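Local coordinates for protein dehydratase, IlvD/Edd family (Caulobacter crescentus, PDB 5OYN) that catalyses the dehydration of D-xylonate to 2-dehydro-3-deoxy-D-arabinonate, and of D-gluconate with similar efficiency, using a [2Fe-2S] cluster and a magnesium ion, at residues R112-L117 with T563-I568; S175-W180 with N320-G325; N288-I293 with I507-P512; Q348-G353 with F379-P384. All blocks are in the same frame, centred on the assembly; numbering follows the deposited sequence.

Contact 1 of 4, residues R112-L117 with T563-I568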
loop_
_atom_site.group_PDB
_atom_site.type_symbol
_atom_site.label_atom_id
_atom_site.label_comp_id
_atom_site.label_asym_id
_atom_site.label_seq_id
_atom_site.Cartn_x
_atom_site.Cartn_y
_atom_site.Cartn_z
ATOM N N ARG A 112 9.380 13.899 -22.807
ATOM C CA ARG A 112 8.085 14.560 -22.776
ATOM C C ARG A 112 7.221 14.115 -23.943
ATOM O O ARG A 112 6.036 13.808 -23.769
ATOM C CB ARG A 112 8.268 16.066 -22.785
ATOM C CG ARG A 112 6.980 16.811 -22.568
ATOM C CD ARG A 112 7.100 18.235 -23.058
ATOM N NE ARG A 112 6.860 18.296 -24.492
ATOM C CZ ARG A 112 7.274 19.279 -25.281
ATOM N NH1 ARG A 112 7.952 20.301 -24.782
ATOM N NH2 ARG A 112 6.997 19.235 -26.572
ATOM N N ASN A 113 7.806 14.038 -25.135
ATOM C CA ASN A 113 7.024 13.650 -26.299
ATOM C C ASN A 113 6.703 12.160 -26.273
ATOM O O ASN A 113 5.592 11.754 -26.635
ATOM C CB ASN A 113 7.769 14.049 -27.577
ATOM C CG ASN A 113 7.727 15.568 -27.841
ATOM O OD1 ASN A 113 6.810 16.268 -27.402
ATOM N ND2 ASN A 113 8.719 16.070 -28.564
ATOM N N LEU A 114 7.655 11.337 -25.815
ATOM C CA LEU A 114 7.415 9.899 -25.693
ATOM C C LEU A 114 6.311 9.603 -24.684
ATOM O O LEU A 114 5.454 8.748 -24.920
ATOM C CB LEU A 114 8.709 9.184 -25.307
ATOM C CG LEU A 114 8.628 7.677 -25.044
ATOM C CD1 LEU A 114 8.002 6.923 -26.197
ATOM C CD2 LEU A 114 10.008 7.115 -24.727
ATOM N N SER A 115 6.318 10.292 -23.547
ATOM C CA SER A 115 5.229 10.133 -22.596
ATOM C C SER A 115 3.918 10.624 -23.198
ATOM O O SER A 115 2.866 9.998 -23.016
ATOM C CB SER A 115 5.576 10.879 -21.305
ATOM O OG SER A 115 4.558 10.785 -20.329
ATOM N N TYR A 116 3.970 11.731 -23.943
ATOM C CA TYR A 116 2.793 12.257 -24.629
ATOM C C TYR A 116 2.128 11.188 -25.490
ATOM O O TYR A 116 0.920 10.947 -25.385
ATOM C CB TYR A 116 3.199 13.464 -25.485
ATOM C CG TYR A 116 2.193 13.816 -26.566
ATOM C CD1 TYR A 116 1.042 14.538 -26.261
ATOM C CD2 TYR A 116 2.388 13.422 -27.889
ATOM C CE1 TYR A 116 0.111 14.853 -27.240
ATOM C CE2 TYR A 116 1.456 13.728 -28.879
ATOM C CZ TYR A 116 0.324 14.443 -28.546
ATOM O OH TYR A 116 -0.602 14.759 -29.512
ATOM N N LEU A 117 2.911 10.536 -26.358
ATOM C CA LEU A 117 2.371 9.521 -27.257
ATOM C C LEU A 117 1.608 8.467 -26.490
ATOM O O LEU A 117 0.461 8.150 -26.818
ATOM C CB LEU A 117 3.500 8.861 -28.051
ATOM C CG LEU A 117 4.228 9.769 -29.043
ATOM C CD1 LEU A 117 5.567 9.181 -29.490
ATOM C CD2 LEU A 117 3.315 10.057 -30.226
ATOM N N THR A 563 19.612 5.322 -29.602
ATOM C CA THR A 563 18.496 4.480 -29.203
ATOM C C THR A 563 17.382 4.577 -30.228
ATOM O O THR A 563 17.251 5.595 -30.910
ATOM C CB THR A 563 17.927 4.890 -27.833
ATOM O OG1 THR A 563 17.239 6.142 -27.962
ATOM C CG2 THR A 563 19.025 5.010 -26.776
ATOM N N PRO A 564 16.549 3.541 -30.342
ATOM C CA PRO A 564 15.363 3.657 -31.210
ATOM C C PRO A 564 14.584 4.949 -31.016
ATOM O O PRO A 564 14.158 5.547 -32.006
ATOM C CB PRO A 564 14.528 2.421 -30.826
ATOM C CG PRO A 564 15.543 1.409 -30.386
ATOM C CD PRO A 564 16.731 2.171 -29.818
ATOM N N TRP A 565 14.386 5.412 -29.782
ATOM C CA TRP A 565 13.554 6.600 -29.624
ATOM C C TRP A 565 14.279 7.843 -30.119
ATOM O O TRP A 565 13.639 8.778 -30.616
ATOM C CB TRP A 565 13.112 6.758 -28.168
ATOM C CG TRP A 565 12.425 8.046 -27.907
ATOM C CD1 TRP A 565 12.857 9.051 -27.089
ATOM C CD2 TRP A 565 11.193 8.500 -28.481
ATOM N NE1 TRP A 565 11.970 10.106 -27.115
ATOM C CE2 TRP A 565 10.936 9.792 -27.959
ATOM C CE3 TRP A 565 10.282 7.947 -29.388
ATOM C CZ2 TRP A 565 9.808 10.540 -28.316
ATOM C CZ3 TRP A 565 9.149 8.692 -29.736
ATOM C CH2 TRP A 565 8.926 9.973 -29.199
ATOM N N GLN A 566 15.609 7.862 -30.026
ATOM C CA GLN A 566 16.349 9.024 -30.500
ATOM C C GLN A 566 16.240 9.169 -32.017
ATOM O O GLN A 566 16.150 10.292 -32.532
ATOM C CB GLN A 566 17.808 8.927 -30.065
ATOM C CG GLN A 566 18.025 9.197 -28.592
ATOM C CD GLN A 566 19.463 8.988 -28.190
ATOM O OE1 GLN A 566 20.357 9.020 -29.035
ATOM N NE2 GLN A 566 19.701 8.769 -26.900
ATOM N N GLU A 567 16.239 8.047 -32.748
ATOM C CA GLU A 567 16.015 8.109 -34.188
ATOM C C GLU A 567 14.667 8.747 -34.502
ATOM O O GLU A 567 14.574 9.656 -35.341
ATOM C CB GLU A 567 16.105 6.716 -34.807
ATOM C CG GLU A 567 15.578 6.677 -36.237
ATOM C CD GLU A 567 16.352 5.736 -37.149
ATOM O OE1 GLU A 567 15.888 5.510 -38.295
ATOM O OE2 GLU A 567 17.411 5.221 -36.722
ATOM N N ILE A 568 13.607 8.294 -33.829
ATOM C CA ILE A 568 12.298 8.902 -34.038
ATOM C C ILE A 568 12.328 10.365 -33.641
ATOM O O ILE A 568 11.851 11.230 -34.383
ATOM C CB ILE A 568 11.211 8.151 -33.258
ATOM C CG1 ILE A 568 10.988 6.765 -33.852
ATOM C CG2 ILE A 568 9.928 8.974 -33.236
ATOM C CD1 ILE A 568 10.628 5.737 -32.806
#

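Contact 2 of 4, residues S175-W180 with N320-G325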
loop_
_atom_site.group_PDB
_atom_site.type_symbol
_atom_site.label_atom_id
_atom_site.label_comp_id
_atom_site.label_asym_id
_atom_site.label_seq_id
_atom_site.Cartn_x
_atom_site.Cartn_y
_atom_site.Cartn_z
ATOM N N SER A 175 16.889 23.488 -4.076
ATOM C CA SER A 175 17.174 22.461 -5.067
ATOM C C SER A 175 17.681 23.101 -6.348
ATOM O O SER A 175 17.187 24.151 -6.768
ATOM C CB SER A 175 15.913 21.660 -5.372
ATOM O OG SER A 175 15.168 21.509 -4.192
ATOM N N GLY A 176 18.660 22.452 -6.973
ATOM C CA GLY A 176 19.215 22.932 -8.222
ATOM C C GLY A 176 20.167 24.093 -8.014
ATOM O O GLY A 176 21.360 23.988 -8.318
ATOM N N THR A 177 19.658 25.206 -7.482
ATOM C CA THR A 177 20.507 26.376 -7.348
ATOM C C THR A 177 21.679 26.097 -6.429
ATOM O O THR A 177 22.738 26.709 -6.577
ATOM C CB THR A 177 19.702 27.576 -6.849
ATOM O OG1 THR A 177 19.683 27.574 -5.414
ATOM C CG2 THR A 177 18.274 27.501 -7.392
ATOM N N VAL A 178 21.521 25.170 -5.485
ATOM C CA VAL A 178 22.648 24.810 -4.633
ATOM C C VAL A 178 23.749 24.159 -5.463
ATOM O O VAL A 178 24.933 24.337 -5.174
ATOM C CB VAL A 178 22.173 23.924 -3.455
ATOM C CG1 VAL A 178 21.893 22.476 -3.885
ATOM C CG2 VAL A 178 23.175 23.959 -2.322
ATOM N N ILE A 179 23.394 23.450 -6.535
ATOM C CA ILE A 179 24.418 22.842 -7.380
ATOM C C ILE A 179 25.230 23.916 -8.100
ATOM O O ILE A 179 26.465 23.869 -8.114
ATOM C CB ILE A 179 23.788 21.855 -8.380
ATOM C CG1 ILE A 179 22.984 20.762 -7.652
ATOM C CG2 ILE A 179 24.863 21.247 -9.274
ATOM C CD1 ILE A 179 23.704 20.082 -6.505
ATOM N N TRP A 180 24.554 24.900 -8.710
ATOM C CA TRP A 180 25.266 25.930 -9.470
ATOM C C TRP A 180 26.091 26.835 -8.565
ATOM O O TRP A 180 27.196 27.235 -8.943
ATOM C CB TRP A 180 24.289 26.765 -10.292
ATOM C CG TRP A 180 23.093 26.007 -10.729
ATOM C CD1 TRP A 180 21.783 26.360 -10.545
ATOM C CD2 TRP A 180 23.080 24.760 -11.420
ATOM N NE1 TRP A 180 20.956 25.401 -11.076
ATOM C CE2 TRP A 180 21.727 24.404 -11.616
ATOM C CE3 TRP A 180 24.079 23.903 -11.893
ATOM C CZ2 TRP A 180 21.348 23.233 -12.277
ATOM C CZ3 TRP A 180 23.696 22.724 -12.544
ATOM C CH2 TRP A 180 22.344 22.408 -12.734
ATOM N N ASN A 320 9.476 36.589 -4.274
ATOM C CA ASN A 320 10.815 36.698 -3.699
ATOM C C ASN A 320 11.384 35.301 -3.441
ATOM O O ASN A 320 11.638 34.891 -2.315
ATOM C CB ASN A 320 10.770 37.531 -2.428
ATOM C CG ASN A 320 12.146 37.948 -1.974
ATOM O OD1 ASN A 320 13.137 37.711 -2.676
ATOM N ND2 ASN A 320 12.227 38.551 -0.787
ATOM N N MET A 321 11.633 34.593 -4.537
ATOM C CA MET A 321 11.957 33.179 -4.521
ATOM C C MET A 321 13.206 32.901 -5.353
ATOM O O MET A 321 13.313 33.366 -6.494
ATOM C CB MET A 321 10.772 32.379 -5.072
ATOM C CG MET A 321 10.517 31.059 -4.393
ATOM S SD MET A 321 9.008 30.307 -5.013
ATOM C CE MET A 321 9.605 28.638 -5.345
ATOM N N GLN A 322 14.130 32.104 -4.798
ATOM C CA GLN A 322 15.263 31.571 -5.545
ATOM C C GLN A 322 14.795 30.935 -6.850
ATOM O O GLN A 322 13.732 30.306 -6.877
ATOM C CB GLN A 322 16.015 30.552 -4.687
ATOM C CG GLN A 322 17.124 31.181 -3.874
ATOM C CD GLN A 322 17.664 30.291 -2.772
ATOM O OE1 GLN A 322 18.385 29.320 -3.028
ATOM N NE2 GLN A 322 17.325 30.624 -1.529
ATOM N N PRO A 323 15.549 31.055 -7.953
ATOM C CA PRO A 323 16.863 31.696 -8.116
ATOM C C PRO A 323 16.832 33.217 -8.230
ATOM O O PRO A 323 17.844 33.847 -7.937
ATOM C CB PRO A 323 17.389 31.081 -9.417
ATOM C CG PRO A 323 16.181 30.754 -10.181
ATOM C CD PRO A 323 15.125 30.361 -9.179
ATOM N N ALA A 324 15.702 33.801 -8.632
ATOM C CA ALA A 324 15.654 35.254 -8.770
ATOM C C ALA A 324 15.774 35.970 -7.428
ATOM O O ALA A 324 16.330 37.072 -7.365
ATOM C CB ALA A 324 14.365 35.675 -9.474
ATOM N N GLY A 325 15.270 35.373 -6.353
ATOM C CA GLY A 325 15.164 36.038 -5.067
ATOM C C GLY A 325 15.685 35.166 -3.938
ATOM O O GLY A 325 16.675 34.439 -4.081
#

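Contact 3 of 4, residues N288-I293 with I507-P512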
loop_
_atom_site.group_PDB
_atom_site.type_symbol
_atom_site.label_atom_id
_atom_site.label_comp_id
_atom_site.label_asym_id
_atom_site.label_seq_id
_atom_site.Cartn_x
_atom_site.Cartn_y
_atom_site.Cartn_z
ATOM N N ASN A 288 12.459 27.349 -19.325
ATOM C CA ASN A 288 11.918 26.140 -19.919
ATOM C C ASN A 288 10.415 26.237 -20.095
ATOM O O ASN A 288 9.847 25.471 -20.883
ATOM C CB ASN A 288 12.301 24.932 -19.075
ATOM C CG ASN A 288 13.776 24.656 -19.123
ATOM O OD1 ASN A 288 14.427 24.923 -20.128
ATOM N ND2 ASN A 288 14.320 24.127 -18.043
ATOM N N ALA A 289 9.762 27.176 -19.400
ATOM C CA ALA A 289 8.333 27.374 -19.607
ATOM C C ALA A 289 8.029 27.718 -21.057
ATOM O O ALA A 289 6.961 27.349 -21.567
ATOM C CB ALA A 289 7.800 28.460 -18.672
ATOM N N GLN A 290 8.974 28.392 -21.755
ATOM C CA GLN A 290 8.680 28.879 -23.099
ATOM C C GLN A 290 8.470 27.732 -24.081
ATOM O O GLN A 290 7.382 27.647 -24.674
ATOM C CB GLN A 290 9.762 29.860 -23.561
ATOM C CG GLN A 290 9.638 30.272 -25.021
ATOM C CD GLN A 290 10.346 29.333 -25.980
ATOM O OE1 GLN A 290 11.552 29.126 -25.883
ATOM N NE2 GLN A 290 9.598 28.763 -26.915
ATOM N N PRO A 291 9.433 26.823 -24.294
ATOM C CA PRO A 291 9.126 25.680 -25.171
ATOM C C PRO A 291 7.873 24.943 -24.751
ATOM O O PRO A 291 7.117 24.494 -25.619
ATOM C CB PRO A 291 10.372 24.793 -25.057
ATOM C CG PRO A 291 11.438 25.684 -24.614
ATOM C CD PRO A 291 10.801 26.736 -23.752
ATOM N N HIS A 292 7.596 24.850 -23.444
ATOM C CA HIS A 292 6.454 24.068 -22.978
ATOM C C HIS A 292 5.141 24.783 -23.216
ATOM O O HIS A 292 4.149 24.146 -23.582
ATOM C CB HIS A 292 6.579 23.746 -21.489
ATOM C CG HIS A 292 7.719 22.843 -21.167
ATOM N ND1 HIS A 292 8.032 21.743 -21.938
ATOM C CD2 HIS A 292 8.626 22.874 -20.164
ATOM C CE1 HIS A 292 9.085 21.135 -21.421
ATOM N NE2 HIS A 292 9.466 21.802 -20.345
ATOM N N ILE A 293 5.092 26.092 -22.970
ATOM C CA ILE A 293 3.835 26.796 -23.198
ATOM C C ILE A 293 3.485 26.791 -24.681
ATOM O O ILE A 293 2.316 26.637 -25.053
ATOM C CB ILE A 293 3.897 28.217 -22.618
ATOM C CG1 ILE A 293 3.849 28.144 -21.089
ATOM C CG2 ILE A 293 2.741 29.040 -23.133
ATOM C CD1 ILE A 293 3.998 29.471 -20.399
ATOM N N ILE A 507 21.249 33.645 -22.555
ATOM C CA ILE A 507 20.475 33.694 -23.788
ATOM C C ILE A 507 20.278 32.255 -24.256
ATOM O O ILE A 507 21.249 31.551 -24.565
ATOM C CB ILE A 507 21.172 34.555 -24.853
ATOM C CG1 ILE A 507 21.098 36.022 -24.451
ATOM C CG2 ILE A 507 20.500 34.383 -26.216
ATOM C CD1 ILE A 507 22.413 36.737 -24.567
ATOM N N LEU A 508 19.021 31.821 -24.315
ATOM C CA LEU A 508 18.696 30.403 -24.312
ATOM C C LEU A 508 17.764 30.050 -25.451
ATOM O O LEU A 508 17.087 30.911 -26.016
ATOM C CB LEU A 508 18.006 29.984 -23.008
ATOM C CG LEU A 508 18.862 30.125 -21.771
ATOM C CD1 LEU A 508 18.102 30.917 -20.746
ATOM C CD2 LEU A 508 19.190 28.748 -21.270
ATOM N N ASN A 509 17.708 28.742 -25.727
ATOM C CA ASN A 509 16.738 28.140 -26.644
ATOM C C ASN A 509 16.909 28.659 -28.068
ATOM O O ASN A 509 15.930 28.788 -28.813
ATOM C CB ASN A 509 15.295 28.365 -26.166
ATOM C CG ASN A 509 15.071 27.924 -24.725
ATOM O OD1 ASN A 509 15.860 27.160 -24.158
ATOM N ND2 ASN A 509 13.985 28.404 -24.126
ATOM N N ALA A 510 18.152 28.959 -28.452
ATOM C CA ALA A 510 18.408 29.625 -29.723
ATOM C C ALA A 510 17.973 28.736 -30.876
ATOM O O ALA A 510 18.466 27.615 -31.028
ATOM C CB ALA A 510 19.889 29.981 -29.850
ATOM N N SER A 511 17.032 29.235 -31.674
ATOM C CA SER A 511 16.506 28.529 -32.827
ATOM C C SER A 511 16.730 29.349 -34.095
ATOM O O SER A 511 16.577 30.577 -34.073
ATOM C CB SER A 511 15.008 28.231 -32.654
ATOM O OG SER A 511 14.726 27.846 -31.325
ATOM N N PRO A 512 17.118 28.707 -35.212
ATOM C CA PRO A 512 17.361 27.262 -35.243
ATOM C C PRO A 512 18.736 26.914 -34.685
ATOM O O PRO A 512 19.668 27.721 -34.779
ATOM C CB PRO A 512 17.262 26.910 -36.736
ATOM C CG PRO A 512 17.361 28.247 -37.487
ATOM C CD PRO A 512 17.451 29.359 -36.494
#

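Contact 4 of 4, residues Q348-G353 with F379-P384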
loop_
_atom_site.group_PDB
_atom_site.type_symbol
_atom_site.label_atom_id
_atom_site.label_comp_id
_atom_site.label_asym_id
_atom_site.label_seq_id
_atom_site.Cartn_x
_atom_site.Cartn_y
_atom_site.Cartn_z
ATOM N N GLN A 348 -3.824 45.074 -12.301
ATOM C CA GLN A 348 -3.233 45.993 -13.271
ATOM C C GLN A 348 -3.681 45.703 -14.697
ATOM O O GLN A 348 -3.002 46.113 -15.643
ATOM C CB GLN A 348 -1.706 45.957 -13.220
ATOM C CG GLN A 348 -1.132 45.961 -11.849
ATOM C CD GLN A 348 -1.385 47.250 -11.151
ATOM O OE1 GLN A 348 -1.035 48.318 -11.660
ATOM N NE2 GLN A 348 -2.004 47.180 -9.980
ATOM N N GLY A 349 -4.782 44.979 -14.869
ATOM C CA GLY A 349 -5.311 44.734 -16.196
ATOM C C GLY A 349 -4.436 43.908 -17.113
ATOM O O GLY A 349 -4.701 43.863 -18.322
ATOM N N ARG A 350 -3.408 43.235 -16.582
ATOM C CA ARG A 350 -2.584 42.332 -17.381
ATOM C C ARG A 350 -3.143 40.905 -17.472
ATOM O O ARG A 350 -2.466 40.027 -18.013
ATOM C CB ARG A 350 -1.164 42.284 -16.834
ATOM C CG ARG A 350 -0.645 43.620 -16.383
ATOM C CD ARG A 350 -0.245 44.485 -17.562
ATOM N NE ARG A 350 0.493 43.766 -18.604
ATOM C CZ ARG A 350 1.758 44.035 -18.934
ATOM N NH1 ARG A 350 2.431 44.986 -18.285
ATOM N NH2 ARG A 350 2.357 43.346 -19.907
ATOM N N LEU A 351 -4.355 40.653 -16.981
ATOM C CA LEU A 351 -4.970 39.333 -17.062
ATOM C C LEU A 351 -6.316 39.418 -17.765
ATOM O O LEU A 351 -7.098 40.340 -17.509
ATOM C CB LEU A 351 -5.202 38.723 -15.668
ATOM C CG LEU A 351 -4.109 37.925 -14.976
ATOM C CD1 LEU A 351 -4.741 37.038 -13.913
ATOM C CD2 LEU A 351 -3.299 37.121 -15.978
ATOM N N HIS A 352 -6.601 38.441 -18.623
ATOM C CA HIS A 352 -7.967 38.230 -19.096
ATOM C C HIS A 352 -8.744 37.530 -17.987
ATOM O O HIS A 352 -8.709 36.301 -17.861
ATOM C CB HIS A 352 -7.982 37.415 -20.381
ATOM C CG HIS A 352 -7.098 37.959 -21.451
ATOM N ND1 HIS A 352 -7.277 39.213 -21.998
ATOM C CD2 HIS A 352 -6.033 37.418 -22.085
ATOM C CE1 HIS A 352 -6.355 39.422 -22.919
ATOM N NE2 HIS A 352 -5.588 38.348 -22.994
ATOM N N GLY A 353 -9.450 38.314 -17.176
ATOM C CA GLY A 353 -10.150 37.787 -16.020
ATOM C C GLY A 353 -11.402 36.992 -16.335
ATOM O O GLY A 353 -11.937 36.343 -15.430
ATOM N N PHE A 379 5.768 40.715 -3.671
ATOM C CA PHE A 379 5.827 42.168 -3.646
ATOM C C PHE A 379 4.641 42.792 -4.372
ATOM O O PHE A 379 4.033 42.167 -5.257
ATOM C CB PHE A 379 7.130 42.648 -4.269
ATOM C CG PHE A 379 8.297 42.580 -3.337
ATOM C CD1 PHE A 379 8.396 41.557 -2.398
ATOM C CD2 PHE A 379 9.295 43.531 -3.391
ATOM C CE1 PHE A 379 9.478 41.488 -1.533
ATOM C CE2 PHE A 379 10.373 43.474 -2.535
ATOM C CZ PHE A 379 10.465 42.451 -1.602
ATOM N N PRO A 380 4.277 44.023 -3.997
ATOM C CA PRO A 380 3.227 44.734 -4.739
ATOM C C PRO A 380 3.727 45.121 -6.119
ATOM O O PRO A 380 4.908 45.422 -6.310
ATOM C CB PRO A 380 2.932 45.961 -3.866
ATOM C CG PRO A 380 4.173 46.175 -3.082
ATOM C CD PRO A 380 4.825 44.833 -2.896
ATOM N N TYR A 381 2.817 45.058 -7.089
ATOM C CA TYR A 381 3.158 45.331 -8.482
ATOM C C TYR A 381 3.912 46.649 -8.643
ATOM O O TYR A 381 4.896 46.722 -9.388
ATOM C CB TYR A 381 1.881 45.348 -9.322
ATOM C CG TYR A 381 2.109 45.287 -10.814
ATOM C CD1 TYR A 381 2.525 46.409 -11.525
ATOM C CD2 TYR A 381 1.887 44.112 -11.519
ATOM C CE1 TYR A 381 2.726 46.355 -12.894
ATOM C CE2 TYR A 381 2.084 44.052 -12.883
ATOM C CZ TYR A 381 2.503 45.176 -13.565
ATOM O OH TYR A 381 2.695 45.111 -14.927
ATOM N N HIS A 382 3.476 47.701 -7.949
ATOM C CA HIS A 382 4.054 49.014 -8.205
ATOM C C HIS A 382 5.349 49.260 -7.454
ATOM O O HIS A 382 6.175 50.043 -7.931
ATOM C CB HIS A 382 3.035 50.105 -7.899
ATOM C CG HIS A 382 1.995 50.227 -8.967
ATOM N ND1 HIS A 382 2.318 50.228 -10.309
ATOM C CD2 HIS A 382 0.642 50.285 -8.904
ATOM C CE1 HIS A 382 1.212 50.308 -11.026
ATOM N NE2 HIS A 382 0.181 50.346 -10.199
ATOM N N GLU A 383 5.566 48.604 -6.315
ATOM C CA GLU A 383 6.856 48.616 -5.625
ATOM C C GLU A 383 7.420 47.196 -5.649
ATOM O O GLU A 383 7.445 46.503 -4.621
ATOM C CB GLU A 383 6.735 49.142 -4.193
ATOM C CG GLU A 383 6.004 50.490 -3.998
ATOM C CD GLU A 383 6.396 51.575 -5.022
ATOM O OE1 GLU A 383 5.572 51.876 -5.922
ATOM O OE2 GLU A 383 7.530 52.112 -4.941
ATOM N N PRO A 384 7.877 46.727 -6.820
ATOM C CA PRO A 384 8.274 45.324 -6.942
ATOM C C PRO A 384 9.741 45.096 -6.622
ATOM O O PRO A 384 10.406 45.943 -6.023
ATOM C CB PRO A 384 7.977 45.024 -8.410
ATOM C CG PRO A 384 8.323 46.303 -9.083
ATOM C CD PRO A 384 7.998 47.423 -8.112
#

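Contact 1 of 4, residues R112-L117 with T563-I568
W565 and L114 both hold CG anti to the backbone N (chi1 172° for W565), which sends the indole and the isobutyl group past one another in opposite directions between two helices. This is helix-helix packing at nearly a right angle: the axes of 112-117 and 564-568 cross at 94° and come no nearer than 11.5 Å. So wide a gap needs a large side chain, and tryptophan bridges it. L114 lays its CB over one face of the indole in a CH-pi contact, 3.8 Å from the centroid of the six-membered ring and 26° off its normal, while CD1 and CD2 reach farther along the ring system. One helical turn on, L117 has CG anti to its carbonyl carbon instead, which turns its isobutyl group to the benzo ring. The indole N-H is satisfied as well, W565 NE1 donating to L110 O of the same helix as L114. T563 caps the second helix, its OG1 accepting from Q566 N at 3.1 Å, and E121 of the second subunit packs on both L114 and W565. At the far end of the indole, L117 CD1 lies 3.5 Å from W565 CH2.

Contact 2 of 4, residues S175-W180 with N320-G325
T177 and Q322 meet through their polar ends, where the first turn of helix 177-187 faces the loop that follows helix 306-312. From CB, which points toward the loop, the threonine divides into two branches with different tasks. Its methyl, CG2, is anti to the carbonyl carbon and turns to the ring of P323, with T177 CG2 4.2 Å from P323 CB, a loose apolar touch. Its hydroxyl, OG1, stands between the backbone N and the carbonyl carbon (chi1 88°) and comes within 3.2 Å of Q322 OE1, at best a weak hydrogen bond. G174 O is a second partner, also weak, competing for the same proton, so the bond to the glutamine is not settled. Threonine suits the place because one short side chain offers both a methyl and a hydroxyl to a neighbour that is half apolar, half polar.

Q322 answers with a chain extended beyond CG, crossing the threonine at about a right angle. While its OE1 faces T177, its NE2 donates to K326 O, a bond that ties the amide back to its own loop. The peptide bond between Q322 and P323 is cis, and both residues present side chains to the helix.

G176 occupies the N-cap position, and its positive phi of 77° is one that glycine adopts easily. The T177 side chain lies about 10 Å from the [2Fe-2S] cluster and about 8 Å from the side chain of its ligand C210. Q322 is joined by a backbone hydrogen bond to M213, just before helix 215-225, while V178 and I179 lean on helix 193-202.

Contact 3 of 4, residues N288-I293 with I507-P512
N509 reaches from strand 507-511 to the first turn of helix 289-299 and gives its amide N-H to Q290, with ND2 3.1 Å from Q290 OE1. The contact is a side-chain amide bridge between a helix and strand 507-511, which pairs antiparallel with strand 401-404. The bond is moderately bent, 144° at the hydrogen; the donor is tilted somewhat from the carbonyl plane of Q290, and the two amide planes are turned 60° apart. Beside it the ring of P291 packs against the same nitrogen, P291 CD lying 3.6 Å from N509 ND2. Proline fits the first turn of a helix, where a missing backbone N-H costs little.

The second shell helps to place both amides. Q290 leaves the helix with CG anti to the backbone N and bends at chi2, an arrangement that carries OE1 to the asparagine while NE2 donates to L576 O; each end of the buried amide therefore has a partner. N509 ND2 also makes a weak bond to T287 O. Were Q290 an alanine, N509 ND2 would probably lose its stronger acceptor and L576 O its donor. F401 and I403 of the adjacent strand 401-404 pack on the glutamine. N509 has a phi of 63°, in the left-handed region that asparagine tolerates better than most residues.

Farther out lies the metal site: the N509 side chain is about 8 Å from that of the magnesium ligand E472, and H292 NE2 is hydrogen-bonded to the carboxylated lysine at position 139. On the strand itself, S511 OG donates to N509 O at 2.9 Å.

Contact 4 of 4, residues Q348-G353 with F379-P384
Q348 rests on Y381 in a CH-pi contact, the main apolar element where two surface loops of the chain meet. Q348 CG sits 3.5 Å from the centroid of the tyrosine ring and 15° off its normal, almost over the centre. With CG anti to the carbonyl carbon and a bend at chi2 (-67°), the glutamine folds over the ring, and its amide plane lies only 21° from that of the phenol. A methylene-rich polar residue suits such a site, offering carbon to the ring and an amide to the surroundings.

The polar approaches are less definite. Q348 OE1 comes within 2.8 Å of H382 NE2, but the angle is poor for a hydrogen bond and the amide and imidazole planes are almost perpendicular. R350, bent at chi2 and chi3, brings NH1 to 3.4 Å from Y381 OH.

The ionic link lies outside these two loops: R350 NH2 forms a salt bridge with D314 OD1. Helix 337-347 backs the tyrosine, whose backbone N donates to E344 OE2 and whose side chain touches L345. A serine in place of Y381 would probably strip Q348 CG of its ring face and open a gap beside R350.

Dispersion over an aromatic face, with polar groups near but loosely directed, suggests a contact that probably depends more on shape than on specific bonds, as fits its position at the protein surface.

Contacts 1, 2 and 3 are buried, whereas contact 4 lies at the surface, about 40 Å from contact 1 between centres. Contacts 1, 3 and 4 each join the N-terminal and C-terminal family regions; contact 2 stays within the first. Aromatic faces dominate contacts 1 and 4, tryptophan between helices in one and tyrosine between loops in the other. Nearer the cofactors, contacts 2 and 3 turn to amides, weakly paired in contact 2 and joined by a clear hydrogen bond in contact 3. Contacts 1 and 3 are joined by a probable hydrogen bond from R112 to H292, and contacts 2 and 4 by packing of N320 on F379. Contacts 1 and 2 also touch the second subunit.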